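Local coordinates for peptidase M3B, oligoendopeptidase F (Enterococcus faecium, PDB 2QR4), which probably hydrolyses peptide bonds in short oligopeptides, as a metallopeptidase of family M3, at residues L464-N472 and I486-P494. Sequence-based numbering, arbitrary orientation.
Sequences LSDSYGKLN and IKFEWSRIP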
loop_
_atom_site.group_PDB
_atom_site.type_symbol
_atom_site.label_atom_id
_atom_site.label_comp_id
_atom_site.label_asym_id
_atom_site.label_seq_id
_atom_site.Cartn_x
_atom_site.Cartn_y
_atom_site.Cartn_z
ATOM N N LEU A 464 13.540 1.789 -12.181
ATOM C CA LEU A 464 13.807 0.481 -11.552
ATOM C C LEU A 464 14.212 -0.529 -12.629
ATOM O O LEU A 464 15.172 -1.284 -12.471
ATOM C CB LEU A 464 12.568 -0.011 -10.800
ATOM C CG LEU A 464 12.438 -0.075 -9.269
ATOM C CD1 LEU A 464 13.555 0.569 -8.488
ATOM C CD2 LEU A 464 11.114 0.453 -8.840
ATOM N N SER A 465 13.492 -0.502 -13.742
ATOM C CA SER A 465 13.686 -1.465 -14.812
ATOM C C SER A 465 14.983 -1.254 -15.565
ATOM O O SER A 465 15.739 -2.208 -15.752
ATOM C CB SER A 465 12.483 -1.466 -15.741
ATOM O OG SER A 465 11.299 -1.643 -14.968
ATOM N N ASP A 466 15.265 -0.017 -15.967
ATOM C CA ASP A 466 16.561 0.300 -16.580
ATOM C C ASP A 466 17.717 -0.077 -15.642
ATOM O O ASP A 466 18.747 -0.583 -16.086
ATOM C CB ASP A 466 16.660 1.794 -16.956
ATOM C CG ASP A 466 15.633 2.214 -18.025
ATOM O OD1 ASP A 466 15.459 3.442 -18.249
ATOM O OD2 ASP A 466 14.991 1.328 -18.640
ATOM N N SER A 467 17.548 0.181 -14.345
ATOM C CA SER A 467 18.574 -0.126 -13.369
ATOM C C SER A 467 18.749 -1.633 -13.265
ATOM O O SER A 467 19.868 -2.146 -13.317
ATOM C CB SER A 467 18.201 0.466 -12.019
ATOM O OG SER A 467 18.327 1.868 -12.064
ATOM N N TYR A 468 17.634 -2.343 -13.144
ATOM C CA TYR A 468 17.685 -3.798 -13.042
ATOM C C TYR A 468 18.242 -4.434 -14.310
ATOM O O TYR A 468 19.101 -5.318 -14.247
ATOM C CB TYR A 468 16.314 -4.387 -12.716
ATOM C CG TYR A 468 16.390 -5.834 -12.331
ATOM C CD1 TYR A 468 16.596 -6.210 -11.015
ATOM C CD2 TYR A 468 16.275 -6.824 -13.282
ATOM C CE1 TYR A 468 16.681 -7.535 -10.660
ATOM C CE2 TYR A 468 16.345 -8.159 -12.936
ATOM C CZ TYR A 468 16.559 -8.508 -11.631
ATOM O OH TYR A 468 16.637 -9.840 -11.299
ATOM N N GLY A 469 17.770 -3.977 -15.464
ATOM C CA GLY A 469 18.371 -4.412 -16.729
ATOM C C GLY A 469 19.889 -4.291 -16.760
ATOM O O GLY A 469 20.584 -5.212 -17.204
ATOM N N LYS A 470 20.421 -3.167 -16.283
ATOM C CA LYS A 470 21.875 -2.963 -16.326
ATOM C C LYS A 470 22.622 -3.903 -15.392
ATOM O O LYS A 470 23.669 -4.449 -15.754
ATOM C CB LYS A 470 22.244 -1.511 -16.013
ATOM C CG LYS A 470 22.079 -0.597 -17.206
ATOM C CD LYS A 470 21.877 0.860 -16.809
ATOM C CE LYS A 470 21.560 1.686 -18.068
ATOM N NZ LYS A 470 21.890 3.117 -17.883
ATOM N N LEU A 471 22.071 -4.091 -14.196
ATOM C CA LEU A 471 22.688 -4.928 -13.173
ATOM C C LEU A 471 22.702 -6.370 -13.669
ATOM O O LEU A 471 23.682 -7.096 -13.493
ATOM C CB LEU A 471 21.905 -4.817 -11.856
ATOM C CG LEU A 471 22.414 -5.550 -10.614
ATOM C CD1 LEU A 471 23.708 -4.947 -10.118
ATOM C CD2 LEU A 471 21.368 -5.510 -9.509
ATOM N N ASN A 472 21.621 -6.771 -14.325
ATOM C CA ASN A 472 21.538 -8.121 -14.860
ATOM C C ASN A 472 22.637 -8.387 -15.890
ATOM O O ASN A 472 23.265 -9.447 -15.875
ATOM C CB ASN A 472 20.162 -8.380 -15.474
ATOM C CG ASN A 472 19.831 -9.864 -15.543
ATOM O OD1 ASN A 472 19.536 -10.499 -14.537
ATOM N ND2 ASN A 472 19.878 -10.415 -16.734
ATOM N N ILE A 486 13.520 -9.130 -19.098
ATOM C CA ILE A 486 14.120 -9.338 -17.785
ATOM C C ILE A 486 14.298 -8.035 -17.019
ATOM O O ILE A 486 14.616 -8.049 -15.842
ATOM C CB ILE A 486 15.469 -10.077 -17.875
ATOM C CG1 ILE A 486 15.686 -10.894 -16.610
ATOM C CG2 ILE A 486 16.617 -9.107 -18.094
ATOM C CD1 ILE A 486 14.803 -12.128 -16.552
ATOM N N LYS A 487 14.098 -6.904 -17.684
ATOM C CA LYS A 487 14.131 -5.620 -16.985
ATOM C C LYS A 487 13.033 -5.531 -15.916
ATOM O O LYS A 487 13.123 -4.714 -15.000
ATOM C CB LYS A 487 13.992 -4.453 -17.969
ATOM C CG LYS A 487 15.104 -4.377 -18.979
ATOM C CD LYS A 487 14.807 -3.348 -20.052
ATOM C CE LYS A 487 14.831 -1.956 -19.493
ATOM N NZ LYS A 487 15.016 -0.957 -20.587
ATOM N N PHE A 488 12.004 -6.368 -16.028
ATOM C CA PHE A 488 10.855 -6.274 -15.122
ATOM C C PHE A 488 10.869 -7.339 -14.035
ATOM O O PHE A 488 10.007 -7.349 -13.151
ATOM C CB PHE A 488 9.548 -6.318 -15.919
ATOM C CG PHE A 488 9.539 -5.384 -17.105
ATOM C CD1 PHE A 488 9.569 -3.999 -16.919
ATOM C CD2 PHE A 488 9.527 -5.882 -18.397
ATOM C CE1 PHE A 488 9.561 -3.127 -18.002
ATOM C CE2 PHE A 488 9.522 -5.008 -19.504
ATOM C CZ PHE A 488 9.537 -3.637 -19.301
ATOM N N GLU A 489 11.865 -8.218 -14.071
ATOM C CA GLU A 489 11.967 -9.256 -13.039
ATOM C C GLU A 489 11.924 -8.728 -11.583
ATOM O O GLU A 489 11.375 -9.393 -10.725
ATOM C CB GLU A 489 13.194 -10.160 -13.260
ATOM C CG GLU A 489 13.316 -11.283 -12.222
ATOM C CD GLU A 489 14.447 -12.247 -12.520
ATOM O OE1 GLU A 489 14.236 -13.474 -12.381
ATOM O OE2 GLU A 489 15.546 -11.781 -12.899
ATOM N N TRP A 490 12.474 -7.544 -11.305
ATOM C CA TRP A 490 12.462 -7.016 -9.921
ATOM C C TRP A 490 11.070 -7.073 -9.309
ATOM O O TRP A 490 10.929 -7.169 -8.086
ATOM C CB TRP A 490 12.979 -5.572 -9.848
ATOM C CG TRP A 490 12.197 -4.659 -10.715
ATOM C CD1 TRP A 490 12.475 -4.308 -12.013
ATOM C CD2 TRP A 490 10.973 -4.002 -10.372
ATOM N NE1 TRP A 490 11.491 -3.471 -12.496
ATOM C CE2 TRP A 490 10.558 -3.268 -11.508
ATOM C CE3 TRP A 490 10.181 -3.969 -9.218
ATOM C CZ2 TRP A 490 9.388 -2.505 -11.520
ATOM C CZ3 TRP A 490 9.015 -3.207 -9.230
ATOM C CH2 TRP A 490 8.631 -2.491 -10.376
ATOM N N SER A 491 10.047 -7.036 -10.162
ATOM C CA SER A 491 8.683 -6.869 -9.701
ATOM C C SER A 491 8.007 -8.168 -9.273
ATOM O O SER A 491 6.915 -8.139 -8.711
ATOM C CB SER A 491 7.836 -6.158 -10.772
ATOM O OG SER A 491 7.575 -7.003 -11.883
ATOM N N ARG A 492 8.639 -9.305 -9.532
ATOM C CA ARG A 492 8.007 -10.575 -9.190
ATOM C C ARG A 492 8.697 -11.295 -8.032
ATOM O O ARG A 492 8.279 -12.383 -7.630
ATOM C CB ARG A 492 7.898 -11.484 -10.415
ATOM C CG ARG A 492 9.227 -11.871 -11.022
ATOM C CD ARG A 492 9.048 -12.635 -12.348
ATOM N NE ARG A 492 8.914 -14.067 -12.139
ATOM C CZ ARG A 492 9.939 -14.910 -12.035
ATOM N NH1 ARG A 492 9.708 -16.201 -11.827
ATOM N NH2 ARG A 492 11.192 -14.470 -12.129
ATOM N N ILE A 493 9.717 -10.657 -7.465
ATOM C CA ILE A 493 10.529 -11.255 -6.394
ATOM C C ILE A 493 10.002 -10.900 -4.998
ATOM O O ILE A 493 10.186 -9.790 -4.534
ATOM C CB ILE A 493 11.980 -10.782 -6.530
ATOM C CG1 ILE A 493 12.558 -11.299 -7.856
ATOM C CG2 ILE A 493 12.813 -11.240 -5.346
ATOM C CD1 ILE A 493 13.911 -10.742 -8.161
ATOM N N PRO A 494 9.347 -11.856 -4.329
ATOM C CA PRO A 494 8.731 -11.666 -3.000
ATOM C C PRO A 494 9.730 -11.171 -1.948
ATOM O O PRO A 494 9.357 -10.448 -1.019
ATOM C CB PRO A 494 8.246 -13.086 -2.611
ATOM C CG PRO A 494 8.191 -13.861 -3.895
ATOM C CD PRO A 494 9.212 -13.243 -4.822
HETATM O O HOH W 1 17.831 -12.368 -13.661
#
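Gly469 on helix 461-476 passes Lys487 of the 3-10 turns at 486-491 with CA atoms 4.4 Å apart, and Lys487 O receives a CA-H...O contact from Ser465 CA. Tyr468 buries the most surface of any residue in the contact: with CG anti to the backbone N (chi1 -168°), its ring has Trp490 N over the centre of one face and Ile486 O at its edge, near the ring plane. Its OH donates to Glu489 OE2 at 2.7 Å, arriving from above a carboxylate plane nearly perpendicular to the ring. A water donates both to OE2 and to Asn472 OD1, which also accepts from Gln441 NE2 of helix 418-454, while Glu489 OE1 pairs with Arg492 and with Arg438 of that helix, so the buried carboxylate probably stays ionised. The contact belongs to the all-helical part of the M3 peptidase fold, where the connection leading to helix 503-520 folds back over helix 461-476, with helix 208-228 also packing on Trp490. The indole presents its edge to the Tyr468 face, planes at 61°, and its NE1 donates to Ser465 OG at 3.1 Å, nearly straight (160°) and close to the ring plane; OG is also bonded to Ser461 O. Leu464 CB lies over one indole face in a CH-pi contact, Ser491 CB over the opposite one. Lys487 CG packs beside Gly469 CA, and beyond it the chain bends at chi3 toward Asp466, where NZ meets the anti side of OD2 at 3.0 Å in a salt bridge.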